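Local atomic coordinates of putative Lipoprotein (Shewanella oneidensis, PDB entry 3U24), a protein that is of unknown function but binds zinc ions, and may be a lipid-anchored relative of the zinc metallopeptidases. Residues Phe70-Gln75 with Leu100-Met104; His95-Asn99 with Ala251-Gln255; Gly433-Val438 with Gly559-Val563. All coordinates share one frame; numbering follows the deposited sequence.

Contact 1: residues Phe70-Gln75 with Leu100-Met104; sequences FVKAQQ and LLSSM
Leu101 is the knob of a knob-into-hole contact between helices 61-79 and 88-111: it fits among Phe70, Val71, Gln74 and Gln75 of the other helix. The local axes come within 9.7 Å at 155° between their N-to-C directions, so the helices pack side by side, nearly antiparallel. The branch atoms of Leu101 divide the hole between them. CD1 goes to the Gln74-Gln75 side, where it meets Gln74 CB at 3.7 Å and also lies against the backbone N and the CG of Gln75. CD2 takes the other side, 3.8 Å from CE1 of Phe70, and the two side chains cross at about a right angle. With CG anti to the carbonyl carbon (chi1 -68°) and the chain extended at chi2, the leucine branch faces the other helix.

One turn further on, selenomethionine Met104 continues the apolar seam. Its CB is 4.0 Å from CG2 of Val71, the two side chains running past each other in opposite senses. The bend at chi3 (61°) turns CE back toward the Phe70 ring, 4.2 Å from CD1. That ring is also held from its own helix, since Gln74 CG sits over its centre, 3.6 Å above the plane. At the polar margin Gln75 NE2 and Ser102 OG are 3.8 Å apart; a water lies between them, but its approach to the amide is too short to be trusted.

The amide of Gln74 leads away from Leu101 and gives its NE2 to Asp35, a zinc-binding residue. Helix 25-39 thus covers the Phe70-Gln74 flank through Asp35, Leu36, Phe28 and Phe32, while Phe252 of helix 243-254 packs on Ser102 and Ser103.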
ATOM      1  N   PHE A  70     -10.038  21.913  12.770  1.00 25.29           N
ATOM      2  CA  PHE A  70      -9.910  21.939  11.321  1.00 25.77           C
ATOM      3  C   PHE A  70     -10.967  21.045  10.675  1.00 26.01           C
ATOM      4  O   PHE A  70     -11.569  21.458   9.707  1.00 26.44           O
ATOM      5  CB  PHE A  70      -8.497  21.550  10.915  1.00 25.58           C
ATOM      6  CG  PHE A  70      -8.302  21.266   9.459  1.00 25.37           C
ATOM      7  CD1 PHE A  70      -8.483  19.982   8.963  1.00 24.67           C
ATOM      8  CD2 PHE A  70      -7.869  22.259   8.601  1.00 25.12           C
ATOM      9  CE1 PHE A  70      -8.279  19.696   7.639  1.00 24.45           C
ATOM     10  CE2 PHE A  70      -7.616  21.955   7.276  1.00 25.08           C
ATOM     11  CZ  PHE A  70      -7.842  20.681   6.794  1.00 24.58           C
ATOM     12  N   VAL A  71     -11.178  19.838  11.211  1.00 25.33           N
ATOM     13  CA  VAL A  71     -12.201  18.942  10.701  1.00 25.19           C
ATOM     14  C   VAL A  71     -13.561  19.660  10.724  1.00 26.38           C
ATOM     15  O   VAL A  71     -14.258  19.731   9.717  1.00 26.35           O
ATOM     16  CB  VAL A  71     -12.253  17.612  11.503  1.00 24.40           C
ATOM     17  CG1 VAL A  71     -13.512  16.839  11.181  1.00 23.82           C
ATOM     18  CG2 VAL A  71     -10.999  16.771  11.224  1.00 23.45           C
ATOM     19  N   LYS A  72     -13.927  20.198  11.877  1.00 27.79           N
ATOM     20  CA  LYS A  72     -15.194  20.922  12.017  1.00 28.87           C
ATOM     21  C   LYS A  72     -15.352  22.074  11.028  1.00 29.34           C
ATOM     22  O   LYS A  72     -16.407  22.192  10.425  1.00 31.12           O
ATOM     23  CB  LYS A  72     -15.405  21.416  13.458  1.00 29.73           C
ATOM     24  N   ALA A  73     -14.336  22.915  10.846  1.00 28.65           N
ATOM     25  CA  ALA A  73     -14.473  24.065   9.951  1.00 28.70           C
ATOM     26  C   ALA A  73     -14.523  23.624   8.478  1.00 28.02           C
ATOM     27  O   ALA A  73     -15.245  24.238   7.673  1.00 27.38           O
ATOM     28  CB  ALA A  73     -13.336  25.089  10.148  1.00 28.94           C
ATOM     29  N   GLN A  74     -13.754  22.601   8.103  1.00 26.16           N
ATOM     30  CA  GLN A  74     -13.727  22.205   6.688  1.00 25.59           C
ATOM     31  C   GLN A  74     -14.983  21.442   6.358  1.00 26.40           C
ATOM     32  O   GLN A  74     -15.577  21.635   5.282  1.00 25.60           O
ATOM     33  CB  GLN A  74     -12.517  21.403   6.323  1.00 24.57           C
ATOM     34  CG  GLN A  74     -11.209  22.128   6.559  1.00 25.10           C
ATOM     35  CD  GLN A  74     -11.040  23.370   5.705  1.00 25.45           C
ATOM     36  OE1 GLN A  74     -11.538  23.437   4.576  1.00 25.05           O
ATOM     37  NE2 GLN A  74     -10.350  24.357   6.251  1.00 24.98           N
ATOM     38  N   GLN A  75     -15.432  20.612   7.282  1.00 26.99           N
ATOM     39  CA  GLN A  75     -16.742  19.980   7.088  1.00 28.73           C
ATOM     40  C   GLN A  75     -17.856  20.992   6.878  1.00 29.30           C
ATOM     41  O   GLN A  75     -18.709  20.774   6.024  1.00 29.32           O
ATOM     42  CB  GLN A  75     -17.127  19.096   8.266  1.00 29.34           C
ATOM     43  CG  GLN A  75     -16.552  17.703   8.144  1.00 29.17           C
ATOM     44  CD  GLN A  75     -16.739  16.887   9.410  1.00 30.21           C
ATOM     45  OE1 GLN A  75     -17.000  17.428  10.520  1.00 32.06           O
ATOM     46  NE2 GLN A  75     -16.624  15.585   9.257  1.00 28.55           N
ATOM     47  N   LEU A 100     -11.982  11.564   4.274  1.00 20.60           N
ATOM     48  CA  LEU A 100     -10.730  11.865   4.939  1.00 20.50           C
ATOM     49  C   LEU A 100     -10.995  12.635   6.248  1.00 21.14           C
ATOM     50  O   LEU A 100     -10.436  12.305   7.310  1.00 21.15           O
ATOM     51  CB  LEU A 100      -9.819  12.687   4.029  1.00 20.47           C
ATOM     52  CG  LEU A 100      -8.507  13.182   4.635  1.00 20.49           C
ATOM     53  CD1 LEU A 100      -7.577  11.990   4.813  1.00 19.39           C
ATOM     54  CD2 LEU A 100      -7.936  14.268   3.730  1.00 20.50           C
ATOM     55  N   LEU A 101     -11.854  13.648   6.178  1.00 21.53           N
ATOM     56  CA  LEU A 101     -12.195  14.414   7.366  1.00 22.08           C
ATOM     57  C   LEU A 101     -12.818  13.521   8.465  1.00 22.21           C
ATOM     58  O   LEU A 101     -12.401  13.570   9.633  1.00 22.06           O
ATOM     59  CB  LEU A 101     -13.076  15.649   7.028  1.00 22.76           C
ATOM     60  CG  LEU A 101     -12.411  16.790   6.211  1.00 23.14           C
ATOM     61  CD1 LEU A 101     -13.415  17.877   5.789  1.00 23.44           C
ATOM     62  CD2 LEU A 101     -11.222  17.406   6.946  1.00 23.33           C
ATOM     63  N   SER A 102     -13.798  12.706   8.121  1.00 22.34           N
ATOM     64  CA  SER A 102     -14.430  11.867   9.124  1.00 22.40           C
ATOM     65  C   SER A 102     -13.421  10.913   9.724  1.00 21.78           C
ATOM     66  O   SER A 102     -13.442  10.637  10.904  1.00 21.49           O
ATOM     67  CB  SER A 102     -15.620  11.078   8.543  1.00 22.61           C
ATOM     68  OG  SER A 102     -16.656  11.974   8.206  1.00 22.98           O
ATOM     69  N   SER A 103     -12.526  10.404   8.921  1.00 21.91           N
ATOM     70  CA  SER A 103     -11.585   9.446   9.452  1.00 22.51           C
ATOM     71  C   SER A 103     -10.517  10.094  10.332  1.00 21.38           C
ATOM     72  O   SER A 103     -10.071   9.480  11.266  1.00 21.04           O
ATOM     73  CB  SER A 103     -10.965   8.627   8.342  1.00 23.22           C
ATOM     74  OG  SER A 103     -10.044   9.418   7.656  1.00 25.63           O
HETATM   75  N   MSE A 104     -10.125  11.317  10.044  1.00 21.77           N
HETATM   76  CA  MSE A 104      -9.248  12.082  10.965  1.00 22.65           C
HETATM   77  C   MSE A 104      -9.863  12.247  12.349  1.00 22.83           C
HETATM   78  O   MSE A 104      -9.199  11.981  13.367  1.00 22.13           O
HETATM   79  CB  MSE A 104      -8.836  13.448  10.404  1.00 23.18           C
HETATM   80  CG  MSE A 104      -7.917  13.360   9.161  1.00 24.07           C
HETATM   81 SE   MSE A 104      -7.760  15.046   8.140  0.90 25.59          SE
HETATM   82  CE  MSE A 104      -6.993  16.109   9.588  1.00 23.66           C
TER
HETATM   83  O   HOH W   1     -16.830  14.688   7.014  1.00 29.88           O

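Contact 2: residues His95-Asn99 with Ala251-Gln255; sequences HLIDN and AFDIQ. With ZN (zinc ion), chain C.
Asn99 turns CG away from its backbone N (chi1 -172°), a torsion that carries its amide across to Phe252 and Gln255, while Gln255, extended at chi2, reaches back from the opposite direction. The two amides stack with their planes only 14° apart; Asn99 CG lies 3.5 Å from Gln255 CD. Although Asn99 ND2 also comes within 3.3 Å of Gln255 OE1, the angle is too poor for a bond. Its hydrogen bond goes instead to the backbone oxygen of Phe252, 2.8 Å from ND2 at an N-H...O angle of 160°, on a lone pair in the carbonyl plane.

That carbonyl belongs to the last turn of helix 243-254, which ends as Gln255 takes positive phi, so helix 88-111 supplies a side-chain donor to the C-terminal end of its neighbour. With a leucine in place of Asn99, the carbonyl of Phe252 would probably lose this donor and the amide of Gln255 the flat group it stacks on. Asn99 OD1 meets the Phe252 ring at its edge, in the ring plane, 3.3 Å from CD1.

A turn earlier on helix 88-111, His95 binds a zinc ion through NE2 at 2.0 Å, and a water stands 2.5 Å from the metal. The ring nitrogen ND1 of His95 is hydrogen-bonded to Thr91 O, which fixes which way the imidazole faces.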
ATOM      1  N   HIS A  95     -16.331  13.559  -2.003  1.00 21.49           N
ATOM      2  CA  HIS A  95     -16.423  12.389  -1.163  1.00 21.66           C
ATOM      3  C   HIS A  95     -15.103  11.966  -0.531  1.00 21.34           C
ATOM      4  O   HIS A  95     -15.059  11.567   0.645  1.00 21.72           O
ATOM      5  CB  HIS A  95     -17.109  11.250  -1.912  1.00 22.08           C
ATOM      6  CG  HIS A  95     -18.561  11.473  -2.084  1.00 23.40           C
ATOM      7  ND1 HIS A  95     -19.077  12.257  -3.092  1.00 24.93           N
ATOM      8  CD2 HIS A  95     -19.629  11.074  -1.311  1.00 24.00           C
ATOM      9  CE1 HIS A  95     -20.412  12.294  -2.976  1.00 25.44           C
ATOM     10  NE2 HIS A  95     -20.754  11.551  -1.900  1.00 25.48           N
ATOM     11  N   LEU A  96     -14.020  12.053  -1.282  1.00 20.84           N
ATOM     12  CA  LEU A  96     -12.717  11.768  -0.746  1.00 20.42           C
ATOM     13  C   LEU A  96     -12.383  12.737   0.392  1.00 20.50           C
ATOM     14  O   LEU A  96     -11.895  12.301   1.419  1.00 20.30           O
ATOM     15  CB  LEU A  96     -11.674  11.846  -1.839  1.00 20.43           C
ATOM     16  CG  LEU A  96     -11.683  10.737  -2.899  1.00 20.83           C
ATOM     17  CD1 LEU A  96     -10.553  11.076  -3.905  1.00 19.59           C
ATOM     18  CD2 LEU A  96     -11.545   9.313  -2.315  1.00 19.93           C
ATOM     19  N   ILE A  97     -12.677  14.026   0.235  1.00 20.30           N
ATOM     20  CA  ILE A  97     -12.473  14.970   1.300  1.00 20.57           C
ATOM     21  C   ILE A  97     -13.350  14.668   2.529  1.00 21.22           C
ATOM     22  O   ILE A  97     -12.855  14.631   3.673  1.00 20.49           O
ATOM     23  CB  ILE A  97     -12.672  16.433   0.815  1.00 21.12           C
ATOM     24  CG1 ILE A  97     -11.517  16.842  -0.123  1.00 21.29           C
ATOM     25  CG2 ILE A  97     -12.753  17.383   1.983  1.00 20.42           C
ATOM     26  CD1 ILE A  97     -11.789  18.125  -0.914  1.00 21.59           C
ATOM     27  N   ASP A  98     -14.644  14.440   2.316  1.00 22.07           N
ATOM     28  CA  ASP A  98     -15.553  14.151   3.419  1.00 23.14           C
ATOM     29  C   ASP A  98     -15.079  12.938   4.257  1.00 22.68           C
ATOM     30  O   ASP A  98     -14.991  12.999   5.489  1.00 22.38           O
ATOM     31  CB  ASP A  98     -16.925  13.871   2.866  1.00 25.54           C
ATOM     32  CG  ASP A  98     -18.019  14.017   3.891  1.00 28.28           C
ATOM     33  OD1 ASP A  98     -17.899  14.810   4.835  1.00 32.97           O
ATOM     34  OD2 ASP A  98     -19.038  13.356   3.728  1.00 32.90           O
ATOM     35  N   ASN A  99     -14.782  11.850   3.567  1.00 21.05           N
ATOM     36  CA  ASN A  99     -14.278  10.659   4.177  1.00 21.23           C
ATOM     37  C   ASN A  99     -12.925  10.864   4.899  1.00 20.96           C
ATOM     38  O   ASN A  99     -12.737  10.365   5.993  1.00 20.46           O
ATOM     39  CB  ASN A  99     -14.109   9.543   3.124  1.00 20.98           C
ATOM     40  CG  ASN A  99     -13.754   8.216   3.765  1.00 21.08           C
ATOM     41  OD1 ASN A  99     -14.555   7.659   4.495  1.00 21.27           O
ATOM     42  ND2 ASN A  99     -12.544   7.742   3.543  1.00 20.00           N
ATOM     43  N   ALA A 251     -14.402   0.645   6.696  1.00 20.72           N
ATOM     44  CA  ALA A 251     -15.220   1.619   5.934  1.00 20.79           C
ATOM     45  C   ALA A 251     -14.405   2.855   5.529  1.00 21.39           C
ATOM     46  O   ALA A 251     -14.488   3.267   4.379  1.00 21.23           O
ATOM     47  CB  ALA A 251     -16.477   2.017   6.684  1.00 20.47           C
ATOM     48  N   PHE A 252     -13.574   3.411   6.428  1.00 21.22           N
ATOM     49  CA  PHE A 252     -12.824   4.629   6.116  1.00 21.88           C
ATOM     50  C   PHE A 252     -11.667   4.393   5.133  1.00 22.49           C
ATOM     51  O   PHE A 252     -11.472   5.194   4.205  1.00 21.48           O
ATOM     52  CB  PHE A 252     -12.228   5.313   7.377  1.00 22.14           C
ATOM     53  CG  PHE A 252     -13.233   6.007   8.243  1.00 22.22           C
ATOM     54  CD1 PHE A 252     -14.137   6.921   7.697  1.00 22.87           C
ATOM     55  CD2 PHE A 252     -13.257   5.787   9.608  1.00 22.46           C
ATOM     56  CE1 PHE A 252     -15.049   7.569   8.487  1.00 22.89           C
ATOM     57  CE2 PHE A 252     -14.173   6.436  10.421  1.00 22.46           C
ATOM     58  CZ  PHE A 252     -15.082   7.321   9.852  1.00 23.07           C
ATOM     59  N   ASP A 253     -10.923   3.303   5.309  1.00 23.38           N
ATOM     60  CA  ASP A 253      -9.745   3.033   4.492  1.00 24.14           C
ATOM     61  C   ASP A 253     -10.120   2.487   3.115  1.00 25.23           C
ATOM     62  O   ASP A 253      -9.547   2.907   2.111  1.00 26.27           O
ATOM     63  CB  ASP A 253      -8.830   1.991   5.173  1.00 26.36           C
ATOM     64  CG  ASP A 253      -8.128   2.517   6.424  1.00 29.38           C
ATOM     65  OD1 ASP A 253      -8.260   3.726   6.731  1.00 31.44           O
ATOM     66  OD2 ASP A 253      -7.401   1.712   7.089  1.00 32.60           O
ATOM     67  N   ILE A 254     -11.040   1.512   3.058  1.00 24.21           N
ATOM     68  CA  ILE A 254     -11.332   0.787   1.810  1.00 23.65           C
ATOM     69  C   ILE A 254     -12.504   1.421   1.052  1.00 25.02           C
ATOM     70  O   ILE A 254     -12.501   1.516  -0.158  1.00 26.83           O
ATOM     71  CB  ILE A 254     -11.672  -0.658   2.150  1.00 23.29           C
ATOM     72  CG1 ILE A 254     -10.514  -1.319   2.925  1.00 23.08           C
ATOM     73  CG2 ILE A 254     -11.997  -1.482   0.914  1.00 22.61           C
ATOM     74  CD1 ILE A 254      -9.169  -1.405   2.206  1.00 22.38           C
ATOM     75  N   GLN A 255     -13.492   1.894   1.793  1.00 24.99           N
ATOM     76  CA  GLN A 255     -14.675   2.497   1.235  1.00 26.19           C
ATOM     77  C   GLN A 255     -15.372   1.547   0.297  1.00 24.75           C
ATOM     78  O   GLN A 255     -15.875   1.934  -0.747  1.00 25.88           O
ATOM     79  CB  GLN A 255     -14.365   3.847   0.563  1.00 27.56           C
ATOM     80  CG  GLN A 255     -13.844   4.914   1.496  1.00 29.19           C
ATOM     81  CD  GLN A 255     -13.712   6.267   0.822  1.00 31.60           C
ATOM     82  OE1 GLN A 255     -12.593   6.684   0.448  1.00 37.34           O
ATOM     83  NE2 GLN A 255     -14.810   6.963   0.686  1.00 29.40           N
TER
HETATM   84 ZN    ZN C 592     -22.607  11.389  -1.208  1.00 33.31          ZN
HETATM   85  O   HOH W   2     -24.322  11.962  -2.986  1.00 32.39           O

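Contact 3: residues Gly433-Val438 with Gly559-Val563; sequences GNGAMV and GSAPV
The amide of Asn434 has the Pro562 ring packed over one face, with Pro562 CA 3.7 Å from Asn434 CG and the proline CB and CG lying near ND2. Asn434 is the N-cap residue of helix 435-451, and its OD1 accepts the capping bond from Met437 N at 2.9 Å. OD1 also takes a bond from a water, 2.7 Å away and above the amide plane on the proline side. At the nitrogen end, ND2 is hydrogen-bonded to Ile254 O of helix 243-254. With CG anti to the backbone N (chi1 -175°), the side chain leans on the 559-563 segment, and bonds at both ends of the amide fix its rotation.

One backbone hydrogen bond links the segments: Asn434 N donates to Ser560 O at 2.8 Å and 167°. Ser560 is the centre of an inverse gamma turn, and its carbonyl faces that N-H. Gly433 comes so close that a CB on it would press on Ser560 CB.

Selenomethionine Met437 fills the space beyond. Its CB and CG rest on Ala561 O, the CG at 3.2 Å; CB also meets CG2 of Val563 at 3.8 Å, and the bend at chi2 carries SE over Ser560 CA. Val438 CG2 approaches Ser560 OG to 3.5 Å; that hydroxyl has a weak bond to Gln417 of helix 414-423, whose His414 is a zinc ligand beside Val438.

Pro562 is itself the N-cap residue of helix 563-571, and the water on Asn434 OD1 accepts from Val563 N at 3.1 Å. The starts of two helices are therefore tied through one asparagine oxygen and one water, and both ends of the buried Asn434 amide are hydrogen-bonded, while selenomethionine and valine supply the apolar packing.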
ATOM      1  N   GLY A 433      -6.268   9.163  -2.977  1.00 30.37           N
ATOM      2  CA  GLY A 433      -6.981   8.181  -3.789  1.00 30.77           C
ATOM      3  C   GLY A 433      -7.078   6.830  -3.121  1.00 29.11           C
ATOM      4  O   GLY A 433      -6.431   6.590  -2.139  1.00 29.45           O
ATOM      5  N   ASN A 434      -7.878   5.944  -3.687  1.00 28.07           N
ATOM      6  CA  ASN A 434      -8.258   4.699  -3.010  1.00 25.57           C
ATOM      7  C   ASN A 434      -7.366   3.567  -3.414  1.00 24.14           C
ATOM      8  O   ASN A 434      -7.352   3.177  -4.552  1.00 25.29           O
ATOM      9  CB  ASN A 434      -9.728   4.403  -3.356  1.00 24.54           C
ATOM     10  CG  ASN A 434     -10.281   3.218  -2.643  1.00 22.89           C
ATOM     11  OD1 ASN A 434     -10.381   2.136  -3.220  1.00 22.63           O
ATOM     12  ND2 ASN A 434     -10.669   3.404  -1.398  1.00 21.89           N
ATOM     13  N   GLY A 435      -6.613   3.042  -2.460  1.00 24.09           N
ATOM     14  CA  GLY A 435      -5.701   1.934  -2.681  1.00 22.72           C
ATOM     15  C   GLY A 435      -6.418   0.655  -3.092  1.00 22.16           C
ATOM     16  O   GLY A 435      -5.911  -0.116  -3.916  1.00 21.98           O
ATOM     17  N   ALA A 436      -7.593   0.415  -2.536  1.00 21.08           N
ATOM     18  CA  ALA A 436      -8.352  -0.777  -2.900  1.00 20.67           C
ATOM     19  C   ALA A 436      -8.676  -0.807  -4.389  1.00 20.78           C
ATOM     20  O   ALA A 436      -8.674  -1.858  -4.976  1.00 20.76           O
ATOM     21  CB  ALA A 436      -9.647  -0.849  -2.104  1.00 20.27           C
HETATM   22  N   MSE A 437      -9.040   0.339  -4.981  1.00 21.05           N
HETATM   23  CA  MSE A 437      -9.379   0.392  -6.416  1.00 21.12           C
HETATM   24  C   MSE A 437      -8.137   0.109  -7.237  1.00 20.27           C
HETATM   25  O   MSE A 437      -8.189  -0.686  -8.137  1.00 19.75           O
HETATM   26  CB  MSE A 437     -10.001   1.751  -6.801  1.00 22.27           C
HETATM   27  CG  MSE A 437     -10.328   1.933  -8.296  1.00 23.43           C
HETATM   28 SE   MSE A 437      -8.733   2.504  -9.309  0.90 25.12          SE
HETATM   29  CE  MSE A 437      -9.525   2.416 -11.129  1.00 25.60           C
ATOM     30  N   VAL A 438      -7.005   0.715  -6.864  1.00 20.04           N
ATOM     31  CA  VAL A 438      -5.758   0.633  -7.622  1.00 19.70           C
ATOM     32  C   VAL A 438      -5.252  -0.800  -7.616  1.00 20.29           C
ATOM     33  O   VAL A 438      -4.974  -1.410  -8.671  1.00 20.04           O
ATOM     34  CB  VAL A 438      -4.708   1.632  -7.050  1.00 20.04           C
ATOM     35  CG1 VAL A 438      -3.273   1.327  -7.539  1.00 19.44           C
ATOM     36  CG2 VAL A 438      -5.160   3.086  -7.315  1.00 19.34           C
ATOM     37  N   GLY A 559     -10.178   7.725 -12.621  1.00 27.89           N
ATOM     38  CA  GLY A 559      -8.988   7.679 -11.775  1.00 27.95           C
ATOM     39  C   GLY A 559      -9.222   6.854 -10.514  1.00 27.55           C
ATOM     40  O   GLY A 559     -10.165   6.067 -10.431  1.00 26.32           O
ATOM     41  N   SER A 560      -8.398   7.108  -9.510  1.00 27.38           N
ATOM     42  CA  SER A 560      -8.310   6.284  -8.312  1.00 27.82           C
ATOM     43  C   SER A 560      -9.423   6.553  -7.259  1.00 27.52           C
ATOM     44  O   SER A 560      -9.158   6.721  -6.081  1.00 29.09           O
ATOM     45  CB  SER A 560      -6.898   6.486  -7.724  1.00 28.70           C
ATOM     46  OG  SER A 560      -5.904   6.198  -8.758  1.00 29.56           O
ATOM     47  N   ALA A 561     -10.664   6.590  -7.707  1.00 26.65           N
ATOM     48  CA  ALA A 561     -11.801   6.733  -6.821  1.00 27.02           C
ATOM     49  C   ALA A 561     -12.145   5.334  -6.326  1.00 26.17           C
ATOM     50  O   ALA A 561     -11.862   4.365  -6.999  1.00 25.53           O
ATOM     51  CB  ALA A 561     -13.024   7.330  -7.530  1.00 25.77           C
ATOM     52  N   PRO A 562     -12.783   5.247  -5.153  1.00 25.75           N
ATOM     53  CA  PRO A 562     -13.272   3.982  -4.659  1.00 24.93           C
ATOM     54  C   PRO A 562     -14.199   3.338  -5.683  1.00 24.53           C
ATOM     55  O   PRO A 562     -15.036   4.028  -6.312  1.00 24.85           O
ATOM     56  CB  PRO A 562     -14.089   4.372  -3.417  1.00 25.72           C
ATOM     57  CG  PRO A 562     -13.582   5.719  -3.006  1.00 26.20           C
ATOM     58  CD  PRO A 562     -13.195   6.383  -4.301  1.00 26.32           C
ATOM     59  N   VAL A 563     -14.081   2.026  -5.815  1.00 22.99           N
ATOM     60  CA  VAL A 563     -14.888   1.309  -6.769  1.00 23.42           C
ATOM     61  C   VAL A 563     -16.413   1.586  -6.642  1.00 23.94           C
ATOM     62  O   VAL A 563     -17.110   1.723  -7.661  1.00 23.85           O
ATOM     63  CB  VAL A 563     -14.619  -0.196  -6.678  1.00 23.37           C
ATOM     64  CG1 VAL A 563     -15.496  -0.961  -7.674  1.00 22.88           C
ATOM     65  CG2 VAL A 563     -13.117  -0.480  -6.876  1.00 21.97           C
TER
HETATM   66  O   HOH W   3     -12.579   0.595  -3.561  1.00 23.39           O

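Overall arrangement
The three contacts lie in a row, each touching the next. Helix 88-111 serves both contact 1 and contact 2, whose centres are 11 Å apart, and Phe252 joins them, its CG 3.5 Å from Ser103 CB and its CE1 3.6 Å from Ser102 CB. Contacts 2 and 3, centred 10 Å apart, meet through Asn434 ND2 and Ile254 O (2.9 Å) and through Pro562 CG and Gln255 OE1 (3.7 Å). Contacts 1 and 3 do not touch, their nearest atoms being about 8 Å apart. Contact 3 borders the zinc held by His408, His414 and Glu439: the Val438 side chain is about 6 Å from the metal, and Glu439 follows it directly.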